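Local atomic coordinates of transcriptional regulator (Enterococcus faecalis, PDB entry 3QFI), a protein that is of unknown function but belongs to the LytR-CpsA-Psr family of bacterial proteins and has a mixed alpha/beta fold. Residues A14-Q19 with W210-D215; D43-V48 with N93-L98; I60-D65 with E97-P102; A154-R159 with R174-K179. All coordinates share one frame; numbering follows the deposited sequence.

Interaction 1: A14-Q19 with W210-D215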
loop_
_atom_site.group_PDB
_atom_site.type_symbol
_atom_site.label_atom_id
_atom_site.label_comp_id
_atom_site.label_asym_id
_atom_site.label_seq_id
_atom_site.Cartn_x
_atom_site.Cartn_y
_atom_site.Cartn_z
ATOM N N ALA A 14 19.157 1.014 -1.793
ATOM C CA ALA A 14 18.972 -0.132 -2.685
ATOM C C ALA A 14 19.535 0.181 -4.079
ATOM O O ALA A 14 19.139 1.159 -4.700
ATOM C CB ALA A 14 17.491 -0.468 -2.785
ATOM N N ASN A 15 20.461 -0.636 -4.572
ATOM C CA ASN A 15 21.042 -0.392 -5.901
ATOM C C ASN A 15 20.132 -0.941 -7.000
ATOM O O ASN A 15 20.171 -2.123 -7.307
ATOM C CB ASN A 15 22.426 -1.041 -6.003
ATOM C CG ASN A 15 23.172 -0.650 -7.280
ATOM O OD1 ASN A 15 24.399 -0.789 -7.366
ATOM N ND2 ASN A 15 22.433 -0.166 -8.278
ATOM N N ILE A 16 19.316 -0.079 -7.595
ATOM C CA ILE A 16 18.384 -0.511 -8.636
ATOM C C ILE A 16 19.094 -0.992 -9.878
ATOM O O ILE A 16 18.609 -1.883 -10.588
ATOM C CB ILE A 16 17.432 0.617 -9.034
ATOM C CG1 ILE A 16 16.516 0.940 -7.854
ATOM C CG2 ILE A 16 16.597 0.196 -10.232
ATOM C CD1 ILE A 16 15.536 2.049 -8.135
ATOM N N ASP A 17 20.240 -0.376 -10.146
ATOM C CA ASP A 17 21.048 -0.732 -11.291
ATOM C C ASP A 17 21.448 -2.209 -11.171
ATOM O O ASP A 17 21.401 -2.943 -12.155
ATOM C CB ASP A 17 22.268 0.192 -11.345
ATOM C CG ASP A 17 23.185 -0.115 -12.499
ATOM O OD1 ASP A 17 24.049 -1.012 -12.346
ATOM O OD2 ASP A 17 23.039 0.537 -13.559
ATOM N N ALA A 18 21.809 -2.658 -9.973
ATOM C CA ALA A 18 22.193 -4.062 -9.790
ATOM C C ALA A 18 20.982 -4.972 -9.506
ATOM O O ALA A 18 21.132 -6.099 -9.029
ATOM C CB ALA A 18 23.219 -4.182 -8.663
ATOM N N GLN A 19 19.795 -4.476 -9.835
ATOM C CA GLN A 19 18.547 -5.196 -9.619
ATOM C C GLN A 19 18.541 -5.771 -8.207
ATOM O O GLN A 19 18.329 -6.965 -7.962
ATOM C CB GLN A 19 18.347 -6.303 -10.658
ATOM C CG GLN A 19 19.179 -7.543 -10.434
ATOM C CD GLN A 19 18.511 -8.797 -10.974
ATOM O OE1 GLN A 19 18.894 -9.913 -10.616
ATOM N NE2 GLN A 19 17.511 -8.620 -11.847
ATOM N N TRP A 210 13.151 8.932 -13.799
ATOM C CA TRP A 210 12.780 8.309 -15.058
ATOM C C TRP A 210 13.730 7.149 -15.303
ATOM O O TRP A 210 13.311 6.052 -15.661
ATOM C CB TRP A 210 12.894 9.339 -16.176
ATOM C CG TRP A 210 12.469 10.725 -15.756
ATOM C CD1 TRP A 210 12.982 11.904 -16.213
ATOM C CD2 TRP A 210 11.445 11.076 -14.806
ATOM N NE1 TRP A 210 12.347 12.968 -15.612
ATOM C CE2 TRP A 210 11.398 12.490 -14.748
ATOM C CE3 TRP A 210 10.560 10.338 -14.005
ATOM C CZ2 TRP A 210 10.506 13.182 -13.916
ATOM C CZ3 TRP A 210 9.670 11.027 -13.174
ATOM C CH2 TRP A 210 9.652 12.437 -13.141
ATOM N N ASP A 211 15.017 7.401 -15.099
ATOM C CA ASP A 211 16.033 6.368 -15.274
ATOM C C ASP A 211 15.685 5.169 -14.381
ATOM O O ASP A 211 15.865 4.018 -14.775
ATOM C CB ASP A 211 17.412 6.911 -14.884
ATOM C CG ASP A 211 17.689 8.279 -15.472
ATOM O OD1 ASP A 211 17.800 8.387 -16.716
ATOM O OD2 ASP A 211 17.788 9.253 -14.687
ATOM N N ASP A 212 15.199 5.453 -13.174
ATOM C CA ASP A 212 14.831 4.403 -12.241
ATOM C C ASP A 212 13.738 3.547 -12.865
ATOM O O ASP A 212 13.767 2.323 -12.765
ATOM C CB ASP A 212 14.351 4.993 -10.904
ATOM C CG ASP A 212 15.500 5.573 -10.052
ATOM O OD1 ASP A 212 16.590 4.963 -9.987
ATOM O OD2 ASP A 212 15.302 6.634 -9.420
ATOM N N MET A 213 12.784 4.194 -13.525
ATOM C CA MET A 213 11.686 3.489 -14.178
ATOM C C MET A 213 12.206 2.602 -15.314
ATOM O O MET A 213 11.838 1.426 -15.413
ATOM C CB MET A 213 10.678 4.488 -14.741
ATOM C CG MET A 213 9.265 4.208 -14.312
ATOM S SD MET A 213 9.075 4.484 -12.555
ATOM C CE MET A 213 8.594 6.245 -12.555
ATOM N N MET A 214 13.055 3.169 -16.168
ATOM C CA MET A 214 13.630 2.427 -17.288
ATOM C C MET A 214 14.439 1.232 -16.773
ATOM O O MET A 214 14.513 0.201 -17.439
ATOM C CB MET A 214 14.532 3.334 -18.142
ATOM C CG MET A 214 13.822 4.479 -18.879
ATOM S SD MET A 214 12.836 4.016 -20.349
ATOM C CE MET A 214 11.307 3.425 -19.594
ATOM N N ASP A 215 15.049 1.372 -15.596
ATOM C CA ASP A 215 15.828 0.283 -15.005
ATOM C C ASP A 215 14.900 -0.826 -14.529
ATOM O O ASP A 215 15.254 -2.006 -14.562
ATOM C CB ASP A 215 16.651 0.779 -13.811
ATOM C CG ASP A 215 17.986 1.377 -14.219
ATOM O OD1 ASP A 215 18.760 1.759 -13.314
ATOM O OD2 ASP A 215 18.266 1.464 -15.432
#

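Interaction 2: D43-V48 with N93-L98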
loop_
_atom_site.group_PDB
_atom_site.type_symbol
_atom_site.label_atom_id
_atom_site.label_comp_id
_atom_site.label_asym_id
_atom_site.label_seq_id
_atom_site.Cartn_x
_atom_site.Cartn_y
_atom_site.Cartn_z
ATOM N N ASP A 43 -6.279 7.985 4.445
ATOM C CA ASP A 43 -6.409 7.632 3.035
ATOM C C ASP A 43 -5.908 6.202 2.806
ATOM O O ASP A 43 -5.939 5.373 3.713
ATOM C CB ASP A 43 -5.612 8.624 2.178
ATOM C CG ASP A 43 -5.844 10.082 2.586
ATOM O OD1 ASP A 43 -5.396 10.472 3.681
ATOM O OD2 ASP A 43 -6.474 10.836 1.814
ATOM N N THR A 44 -5.443 5.917 1.594
ATOM C CA THR A 44 -4.958 4.584 1.262
ATOM C C THR A 44 -3.437 4.546 1.254
ATOM O O THR A 44 -2.784 5.289 0.517
ATOM C CB THR A 44 -5.481 4.138 -0.108
ATOM O OG1 THR A 44 -4.808 4.866 -1.143
ATOM C CG2 THR A 44 -6.973 4.412 -0.206
ATOM N N THR A 45 -2.890 3.659 2.077
ATOM C CA THR A 45 -1.457 3.493 2.232
ATOM C C THR A 45 -1.095 2.044 2.001
ATOM O O THR A 45 -1.611 1.154 2.672
ATOM C CB THR A 45 -1.043 3.886 3.651
ATOM O OG1 THR A 45 -1.411 5.250 3.879
ATOM C CG2 THR A 45 0.457 3.711 3.855
ATOM N N MET A 46 -0.188 1.812 1.064
ATOM C CA MET A 46 0.222 0.455 0.737
ATOM C C MET A 46 1.748 0.334 0.649
ATOM O O MET A 46 2.452 1.337 0.512
ATOM C CB MET A 46 -0.414 0.059 -0.601
ATOM C CG MET A 46 -0.274 -1.400 -1.003
ATOM S SD MET A 46 -0.921 -1.712 -2.692
ATOM C CE MET A 46 -2.682 -1.242 -2.531
ATOM N N VAL A 47 2.248 -0.897 0.747
ATOM C CA VAL A 47 3.674 -1.163 0.637
ATOM C C VAL A 47 3.891 -2.343 -0.291
ATOM O O VAL A 47 3.186 -3.351 -0.208
ATOM C CB VAL A 47 4.321 -1.494 1.988
ATOM C CG1 VAL A 47 5.799 -1.794 1.781
ATOM C CG2 VAL A 47 4.154 -0.326 2.954
ATOM N N VAL A 48 4.862 -2.208 -1.186
ATOM C CA VAL A 48 5.172 -3.266 -2.143
ATOM C C VAL A 48 6.658 -3.594 -2.090
ATOM O O VAL A 48 7.492 -2.692 -1.994
ATOM C CB VAL A 48 4.809 -2.838 -3.596
ATOM C CG1 VAL A 48 5.250 -3.905 -4.590
ATOM C CG2 VAL A 48 3.320 -2.610 -3.707
ATOM N N ASN A 93 8.559 7.390 7.578
ATOM C CA ASN A 93 9.244 6.958 8.790
ATOM C C ASN A 93 8.388 6.042 9.668
ATOM O O ASN A 93 8.853 4.987 10.078
ATOM C CB ASN A 93 9.725 8.174 9.594
ATOM C CG ASN A 93 10.940 8.846 8.962
ATOM O OD1 ASN A 93 11.564 9.717 9.562
ATOM N ND2 ASN A 93 11.276 8.440 7.749
ATOM N N THR A 94 7.148 6.451 9.932
ATOM C CA THR A 94 6.196 5.698 10.748
ATOM C C THR A 94 5.997 4.288 10.205
ATOM O O THR A 94 6.002 3.313 10.960
ATOM C CB THR A 94 4.832 6.455 10.817
ATOM O OG1 THR A 94 4.943 7.526 11.760
ATOM C CG2 THR A 94 3.688 5.535 11.225
ATOM N N VAL A 95 5.820 4.178 8.897
ATOM C CA VAL A 95 5.668 2.872 8.283
ATOM C C VAL A 95 6.992 2.079 8.394
ATOM O O VAL A 95 6.954 0.876 8.644
ATOM C CB VAL A 95 5.232 3.004 6.799
ATOM C CG1 VAL A 95 5.213 1.643 6.140
ATOM C CG2 VAL A 95 3.831 3.628 6.718
ATOM N N GLN A 96 8.145 2.748 8.223
ATOM C CA GLN A 96 9.466 2.096 8.321
ATOM C C GLN A 96 9.703 1.471 9.688
ATOM O O GLN A 96 10.473 0.518 9.815
ATOM C CB GLN A 96 10.627 3.073 8.054
ATOM C CG GLN A 96 11.020 3.317 6.583
ATOM C CD GLN A 96 12.392 4.011 6.423
ATOM O OE1 GLN A 96 12.708 4.969 7.133
ATOM N NE2 GLN A 96 13.192 3.537 5.473
ATOM N N GLU A 97 9.069 2.031 10.716
ATOM C CA GLU A 97 9.196 1.508 12.075
ATOM C C GLU A 97 8.169 0.396 12.293
ATOM O O GLU A 97 8.440 -0.583 12.977
ATOM C CB GLU A 97 8.976 2.619 13.116
ATOM C CG GLU A 97 10.193 3.509 13.405
ATOM C CD GLU A 97 11.373 2.751 14.029
ATOM O OE1 GLU A 97 12.079 2.018 13.296
ATOM O OE2 GLU A 97 11.593 2.890 15.257
ATOM N N LEU A 98 6.990 0.556 11.706
ATOM C CA LEU A 98 5.923 -0.427 11.835
ATOM C C LEU A 98 6.296 -1.759 11.191
ATOM O O LEU A 98 6.159 -2.804 11.802
ATOM C CB LEU A 98 4.628 0.108 11.197
ATOM C CG LEU A 98 3.416 -0.841 11.138
ATOM C CD1 LEU A 98 3.076 -1.333 12.535
ATOM C CD2 LEU A 98 2.228 -0.119 10.542
#

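Interaction 3: I60-D65 with E97-P102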
loop_
_atom_site.group_PDB
_atom_site.type_symbol
_atom_site.label_atom_id
_atom_site.label_comp_id
_atom_site.label_asym_id
_atom_site.label_seq_id
_atom_site.Cartn_x
_atom_site.Cartn_y
_atom_site.Cartn_z
ATOM N N ILE A 60 1.119 -4.808 0.483
ATOM C CA ILE A 60 0.762 -4.786 1.883
ATOM C C ILE A 60 -0.116 -3.582 2.161
ATOM O O ILE A 60 0.332 -2.444 2.102
ATOM C CB ILE A 60 2.052 -4.728 2.770
ATOM C CG1 ILE A 60 2.148 -5.957 3.662
ATOM C CG2 ILE A 60 2.041 -3.505 3.653
ATOM C CD1 ILE A 60 1.068 -6.042 4.717
ATOM N N SER A 61 -1.382 -3.844 2.433
ATOM C CA SER A 61 -2.325 -2.794 2.751
ATOM C C SER A 61 -2.148 -2.444 4.219
ATOM O O SER A 61 -2.013 -3.343 5.061
ATOM C CB SER A 61 -3.752 -3.292 2.560
ATOM O OG SER A 61 -4.049 -3.549 1.201
ATOM N N LEU A 62 -2.142 -1.154 4.533
ATOM C CA LEU A 62 -2.039 -0.725 5.927
ATOM C C LEU A 62 -3.351 -0.040 6.316
ATOM O O LEU A 62 -3.720 0.984 5.741
ATOM C CB LEU A 62 -0.871 0.247 6.109
ATOM C CG LEU A 62 0.502 -0.392 5.883
ATOM C CD1 LEU A 62 1.566 0.668 5.721
ATOM C CD2 LEU A 62 0.814 -1.309 7.051
ATOM N N ASP A 63 -4.059 -0.618 7.278
ATOM C CA ASP A 63 -5.319 -0.046 7.748
ATOM C C ASP A 63 -5.021 1.293 8.424
ATOM O O ASP A 63 -4.031 1.419 9.136
ATOM C CB ASP A 63 -5.998 -0.992 8.744
ATOM C CG ASP A 63 -7.387 -0.523 9.147
ATOM O OD1 ASP A 63 -7.524 0.576 9.737
ATOM O OD2 ASP A 63 -8.354 -1.263 8.878
ATOM N N ARG A 64 -5.878 2.282 8.194
ATOM C CA ARG A 64 -5.700 3.609 8.765
ATOM C C ARG A 64 -5.902 3.644 10.276
ATOM O O ARG A 64 -5.413 4.546 10.961
ATOM C CB ARG A 64 -6.666 4.604 8.100
ATOM C CG ARG A 64 -8.156 4.349 8.381
ATOM C CD ARG A 64 -9.072 5.351 7.652
ATOM N NE ARG A 64 -8.973 5.189 6.201
ATOM C CZ ARG A 64 -9.685 5.864 5.295
ATOM N NH1 ARG A 64 -10.577 6.780 5.662
ATOM N NH2 ARG A 64 -9.501 5.609 4.005
ATOM N N ASP A 65 -6.624 2.670 10.805
ATOM C CA ASP A 65 -6.873 2.651 12.238
ATOM C C ASP A 65 -5.783 1.935 13.032
ATOM O O ASP A 65 -5.891 1.772 14.244
ATOM C CB ASP A 65 -8.232 2.009 12.506
ATOM C CG ASP A 65 -9.368 2.757 11.830
ATOM O OD1 ASP A 65 -10.294 2.096 11.305
ATOM O OD2 ASP A 65 -9.339 4.013 11.834
ATOM N N GLU A 97 9.069 2.031 10.716
ATOM C CA GLU A 97 9.196 1.508 12.075
ATOM C C GLU A 97 8.169 0.396 12.293
ATOM O O GLU A 97 8.440 -0.583 12.977
ATOM C CB GLU A 97 8.976 2.619 13.116
ATOM C CG GLU A 97 10.193 3.509 13.405
ATOM C CD GLU A 97 11.373 2.751 14.029
ATOM O OE1 GLU A 97 12.079 2.018 13.296
ATOM O OE2 GLU A 97 11.593 2.890 15.257
ATOM N N LEU A 98 6.990 0.556 11.706
ATOM C CA LEU A 98 5.923 -0.427 11.835
ATOM C C LEU A 98 6.296 -1.759 11.191
ATOM O O LEU A 98 6.159 -2.804 11.802
ATOM C CB LEU A 98 4.628 0.108 11.197
ATOM C CG LEU A 98 3.416 -0.841 11.138
ATOM C CD1 LEU A 98 3.076 -1.333 12.535
ATOM C CD2 LEU A 98 2.228 -0.119 10.542
ATOM N N LEU A 99 6.784 -1.713 9.961
ATOM C CA LEU A 99 7.147 -2.926 9.245
ATOM C C LEU A 99 8.594 -3.333 9.475
ATOM O O LEU A 99 9.052 -4.352 8.970
ATOM C CB LEU A 99 6.912 -2.728 7.750
ATOM C CG LEU A 99 5.514 -2.224 7.415
ATOM C CD1 LEU A 99 5.424 -1.970 5.919
ATOM C CD2 LEU A 99 4.465 -3.238 7.868
ATOM N N ASP A 100 9.310 -2.527 10.238
ATOM C CA ASP A 100 10.710 -2.779 10.519
ATOM C C ASP A 100 11.474 -3.057 9.239
ATOM O O ASP A 100 12.269 -3.996 9.172
ATOM C CB ASP A 100 10.897 -3.951 11.483
ATOM C CG ASP A 100 12.345 -4.086 11.946
ATOM O OD1 ASP A 100 12.932 -3.065 12.366
ATOM O OD2 ASP A 100 12.893 -5.204 11.889
ATOM N N ILE A 101 11.221 -2.242 8.221
ATOM C CA ILE A 101 11.915 -2.383 6.952
ATOM C C ILE A 101 12.253 -1.028 6.381
ATOM O O ILE A 101 11.727 -0.012 6.796
ATOM C CB ILE A 101 11.078 -3.135 5.861
ATOM C CG1 ILE A 101 9.755 -2.412 5.611
ATOM C CG2 ILE A 101 10.837 -4.581 6.278
ATOM C CD1 ILE A 101 9.055 -2.892 4.352
ATOM N N PRO A 102 13.182 -0.993 5.432
ATOM C CA PRO A 102 13.491 0.320 4.871
ATOM C C PRO A 102 12.532 0.581 3.696
ATOM O O PRO A 102 12.165 -0.344 2.965
ATOM C CB PRO A 102 14.946 0.169 4.425
ATOM C CG PRO A 102 14.990 -1.262 3.966
ATOM C CD PRO A 102 14.210 -1.985 5.066
#

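Interaction 4: A154-R159 with R174-K179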
loop_
_atom_site.group_PDB
_atom_site.type_symbol
_atom_site.label_atom_id
_atom_site.label_comp_id
_atom_site.label_asym_id
_atom_site.label_seq_id
_atom_site.Cartn_x
_atom_site.Cartn_y
_atom_site.Cartn_z
ATOM N N ALA A 154 -14.305 4.659 -8.415
ATOM C CA ALA A 154 -15.409 4.153 -7.609
ATOM C C ALA A 154 -15.105 2.755 -7.069
ATOM O O ALA A 154 -15.313 2.489 -5.892
ATOM C CB ALA A 154 -16.694 4.142 -8.435
ATOM N N TYR A 155 -14.593 1.881 -7.933
ATOM C CA TYR A 155 -14.251 0.514 -7.562
ATOM C C TYR A 155 -13.201 0.479 -6.453
ATOM O O TYR A 155 -13.223 -0.391 -5.584
ATOM C CB TYR A 155 -13.724 -0.253 -8.785
ATOM C CG TYR A 155 -13.457 -1.725 -8.516
ATOM C CD1 TYR A 155 -14.512 -2.620 -8.329
ATOM C CD2 TYR A 155 -12.145 -2.213 -8.385
ATOM C CE1 TYR A 155 -14.276 -3.964 -8.009
ATOM C CE2 TYR A 155 -11.900 -3.562 -8.062
ATOM C CZ TYR A 155 -12.982 -4.421 -7.873
ATOM O OH TYR A 155 -12.780 -5.724 -7.503
ATOM N N ALA A 156 -12.278 1.431 -6.492
ATOM C CA ALA A 156 -11.216 1.512 -5.499
ATOM C C ALA A 156 -11.728 2.140 -4.210
ATOM O O ALA A 156 -11.308 1.764 -3.120
ATOM C CB ALA A 156 -10.059 2.332 -6.055
ATOM N N ARG A 157 -12.639 3.097 -4.344
ATOM C CA ARG A 157 -13.201 3.784 -3.191
ATOM C C ARG A 157 -14.646 3.361 -2.989
ATOM O O ARG A 157 -15.515 3.692 -3.792
ATOM C CB ARG A 157 -13.135 5.298 -3.398
ATOM C CG ARG A 157 -13.509 6.117 -2.175
ATOM C CD ARG A 157 -13.443 7.611 -2.474
ATOM N NE ARG A 157 -13.562 8.430 -1.265
ATOM C CZ ARG A 157 -14.589 8.379 -0.419
ATOM N NH1 ARG A 157 -15.598 7.548 -0.640
ATOM N NH2 ARG A 157 -14.605 9.164 0.650
ATOM N N MET A 158 -14.898 2.624 -1.917
ATOM C CA MET A 158 -16.240 2.159 -1.606
ATOM C C MET A 158 -16.113 1.289 -0.374
ATOM O O MET A 158 -15.366 0.305 -0.371
ATOM C CB MET A 158 -16.818 1.358 -2.776
ATOM C CG MET A 158 -18.294 1.029 -2.641
ATOM S SD MET A 158 -18.629 -0.137 -1.318
ATOM C CE MET A 158 -18.527 -1.683 -2.192
ATOM N N ARG A 159 -16.842 1.663 0.674
ATOM C CA ARG A 159 -16.803 0.954 1.951
ATOM C C ARG A 159 -18.209 0.845 2.537
ATOM O O ARG A 159 -18.386 0.888 3.755
ATOM C CB ARG A 159 -15.893 1.724 2.921
ATOM C CG ARG A 159 -15.417 0.951 4.148
ATOM C CD ARG A 159 -14.468 1.803 4.999
ATOM N NE ARG A 159 -13.438 2.439 4.177
ATOM C CZ ARG A 159 -12.460 3.208 4.648
ATOM N NH1 ARG A 159 -12.360 3.449 5.950
ATOM N NH2 ARG A 159 -11.580 3.742 3.809
ATOM N N ARG A 174 -5.858 -3.228 -3.781
ATOM C CA ARG A 174 -4.667 -3.983 -4.163
ATOM C C ARG A 174 -4.859 -4.629 -5.532
ATOM O O ARG A 174 -3.894 -4.826 -6.276
ATOM C CB ARG A 174 -4.337 -5.082 -3.137
ATOM C CG ARG A 174 -4.087 -4.595 -1.722
ATOM C CD ARG A 174 -3.376 -5.656 -0.866
ATOM N NE ARG A 174 -4.079 -6.934 -0.729
ATOM C CZ ARG A 174 -5.024 -7.201 0.175
ATOM N NH1 ARG A 174 -5.415 -6.275 1.046
ATOM N NH2 ARG A 174 -5.552 -8.421 0.240
ATOM N N GLU A 175 -6.102 -4.958 -5.866
ATOM C CA GLU A 175 -6.375 -5.583 -7.150
ATOM C C GLU A 175 -6.144 -4.543 -8.249
ATOM O O GLU A 175 -5.516 -4.831 -9.266
ATOM C CB GLU A 175 -7.811 -6.108 -7.187
ATOM C CG GLU A 175 -8.071 -7.058 -8.347
ATOM C CD GLU A 175 -9.521 -7.522 -8.437
ATOM O OE1 GLU A 175 -9.816 -8.352 -9.326
ATOM O OE2 GLU A 175 -10.356 -7.059 -7.626
ATOM N N VAL A 176 -6.630 -3.327 -8.016
ATOM C CA VAL A 176 -6.471 -2.232 -8.959
ATOM C C VAL A 176 -4.990 -1.960 -9.208
ATOM O O VAL A 176 -4.537 -2.003 -10.348
ATOM C CB VAL A 176 -7.174 -0.947 -8.429
ATOM C CG1 VAL A 176 -6.811 0.267 -9.279
ATOM C CG2 VAL A 176 -8.680 -1.152 -8.442
ATOM N N VAL A 177 -4.233 -1.686 -8.152
ATOM C CA VAL A 177 -2.808 -1.416 -8.304
ATOM C C VAL A 177 -2.086 -2.594 -8.940
ATOM O O VAL A 177 -1.101 -2.414 -9.656
ATOM C CB VAL A 177 -2.139 -1.106 -6.938
ATOM C CG1 VAL A 177 -0.619 -1.028 -7.093
ATOM C CG2 VAL A 177 -2.681 0.209 -6.381
ATOM N N GLU A 178 -2.561 -3.805 -8.678
ATOM C CA GLU A 178 -1.910 -4.980 -9.251
ATOM C C GLU A 178 -2.100 -5.006 -10.765
ATOM O O GLU A 178 -1.169 -5.310 -11.521
ATOM C CB GLU A 178 -2.487 -6.254 -8.660
ATOM C CG GLU A 178 -1.742 -7.499 -9.088
ATOM C CD GLU A 178 -2.520 -8.760 -8.774
ATOM O OE1 GLU A 178 -3.094 -8.854 -7.659
ATOM O OE2 GLU A 178 -2.548 -9.658 -9.646
ATOM N N LYS A 179 -3.315 -4.688 -11.197
ATOM C CA LYS A 179 -3.632 -4.667 -12.613
ATOM C C LYS A 179 -2.901 -3.529 -13.307
ATOM O O LYS A 179 -2.424 -3.689 -14.427
ATOM C CB LYS A 179 -5.141 -4.531 -12.804
ATOM C CG LYS A 179 -5.922 -5.739 -12.323
ATOM C CD LYS A 179 -5.351 -7.024 -12.908
ATOM C CE LYS A 179 -6.220 -8.242 -12.595
ATOM N NZ LYS A 179 -6.541 -8.373 -11.150
#

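Interaction 1: A14-Q19 with W210-D215
Ile16, first residue of a type I beta turn that ends at Gln19, turns two of its methyl groups onto the flank of helix 210-216 and meets Asp212 and Asp215, residues one helical turn apart. Its two branches divide the work. CG1 stands anti to the carbonyl carbon (chi1 -67°) and CD1 continues straight out from it, crossing the Asp212 side chain at about a right angle and ending 3.6 Å from Asp212 OD1. The other branch, CG2, lies against the aliphatic part of Asp215, 3.6 Å from its CB. The helix therefore offers this isoleucine a methylene of Asp215 and a carboxylate oxygen of Asp212. The turn belongs to the segment leading into strand 22-28, an inner strand of the mixed beta sheet, while helix 210-216 follows edge strand 204-206; the contact thus brings the N-terminal end of the model to a peripheral helix. Gln19 N bonds to Ile16 O at 2.9 Å and closes the turn. Asp17, next in line, shows its backbone to the helix: Asp215 OD1 is 3.9 Å from Asp17 CA. The two carboxylates are also near, Asp17 OD2 standing 4.5 Å from Asp215 OD1, a proximity of like charges that solvent probably screens, since Asp17 is exposed. Asp212 keeps its other oxygen, OD2, on Thr209 OG1 just ahead of the helix. Beyond the helix, Lys219 NZ bonds to the backbone oxygen of Asp17, and Tyr220 OH makes a weak bond to that of Ile16.

Interaction 2: D43-V48 with N93-L98
Thr45 and Val47, two residues apart on strand 44-51, both face Val95 of helix 80-98, which lies across one face of the central mixed sheet; helix 166-184 covers the other, giving a three-layer alpha-beta-alpha build. Along the strand, Thr45 comes first: its methyl CG2 is 4.4 Å from Val95 CG2, a loose touch. Met46 points its side chain the other way, as strand alternation requires, and packs on Arg174 and Val177 of helix 166-184. Val47 returns to the first face, and its CA is 8.9 Å from Val95 CA, a gap the two branched side chains bridge. Val95 meets the strand with both methyls, CG2 towards Thr45 and CG1 towards Val47. Leu25 of strand 22-28 and Leu62 of strand 56-62 also touch Val95, so that the valine rests over three adjacent strands, in a greasy layer where the strand backbones are already paired: Thr45 with Leu62, Val47 with Ile60. The two valines pass each other in opposite directions, and their closest atoms are Val47 CG2, the methyl anti to its carbonyl carbon, and Val95 CG1, at 3.9 Å.

Interaction 3: I60-D65 with E97-P102
Leu62 CD2 is the methyl on which most of this contact turns: it lies 4.0 Å from Leu98 CD2 and 4.2 Å from Leu99 CD2, so one branch serves two consecutive leucines at the end of helix 80-98. Leu62 and Leu98 run past each other in opposite directions. Ile60, two residues back and on the same face of strand 56-62, adds a looser touch, with its CG2 4.4 Å from Leu99 CD1. Leu98 can reach down because its CG is anti to the backbone N (chi1 175°), which carries the branch off the helix towards the sheet. A second shell closes round them: Val47 of the neighbouring strand lies against Ile60, Leu62 and Leu99, Leu79 and Leu232 touch Leu62, and Leu247 backs Leu98. Farther out, Asp100 leaves the helix with positive phi (50°) and turns the chain away. Its side chain bonds to His268 and its backbone oxygen to Arg260, so both have partners in the later part of the chain. All four touching residues are buried and meet through branched alkyl groups alone, so shape and exclusion of water, rather than directional bonds, probably hold the helix end to the strand.

Interaction 4: A154-R159 with R174-K179
Tyr155 and Glu175 each send CG anti to the backbone N, the tyrosine with chi1 -175°, and the glutamate stays extended beyond it; the two side chains cross at about a right angle, with OE2 at the edge of the ring by the hydroxyl. There Tyr155 OH donates to Glu175 OE2 at 2.8 Å. The hydroxyl comes to the syn side of the carboxylate, though 30° out of its plane, and ring and carboxylate are turned 64° against each other. The second oxygen of Glu175 faces along its own helix, where Lys179 NZ stands 3.7 Å from OE1 in a long salt bridge. Nearer the backbone the contact turns apolar: Val176 CG2 meets the edge of the Tyr155 ring, 3.6 Å from CD2, and is 4.4 Å from Ala156 CB. Val126 of strand 124-128 touches both Tyr155 and Glu175, flanking the bonded pair. Arg172 adds a second link between the helices, bonding through NH1 to Tyr155 O and through NH2 to Met158 O as the chain leaves helix 150-156. The pairing is a helix-helix contact in an alpha/beta fold, joining short helix 150-156 to long helix 166-184, which itself covers a face of the central sheet.

Interactions 2 and 3 are one continuous packing layer, their centres about 4 Å apart: they share Glu97 and Leu98 of helix 80-98, and their strands are paired, Val47 N lying 2.8 Å from Ile60 O. Interaction 4 sits across the sheet, its centre about 18 Å from that of interaction 2, and Met46 CE reaches it at 3.7 Å from Arg174 CG. It also meets interaction 3, where Ser61 OG is 3.1 Å from Arg174 NH1 and where the guanidinium groups of Arg64, Arg159 and Arg169 lie close together, Arg159 also making a long, weak ion pair with Asp166. Interaction 1 stands apart, its centre 22 to 27 Å from the others, yet its chain loop encloses all three.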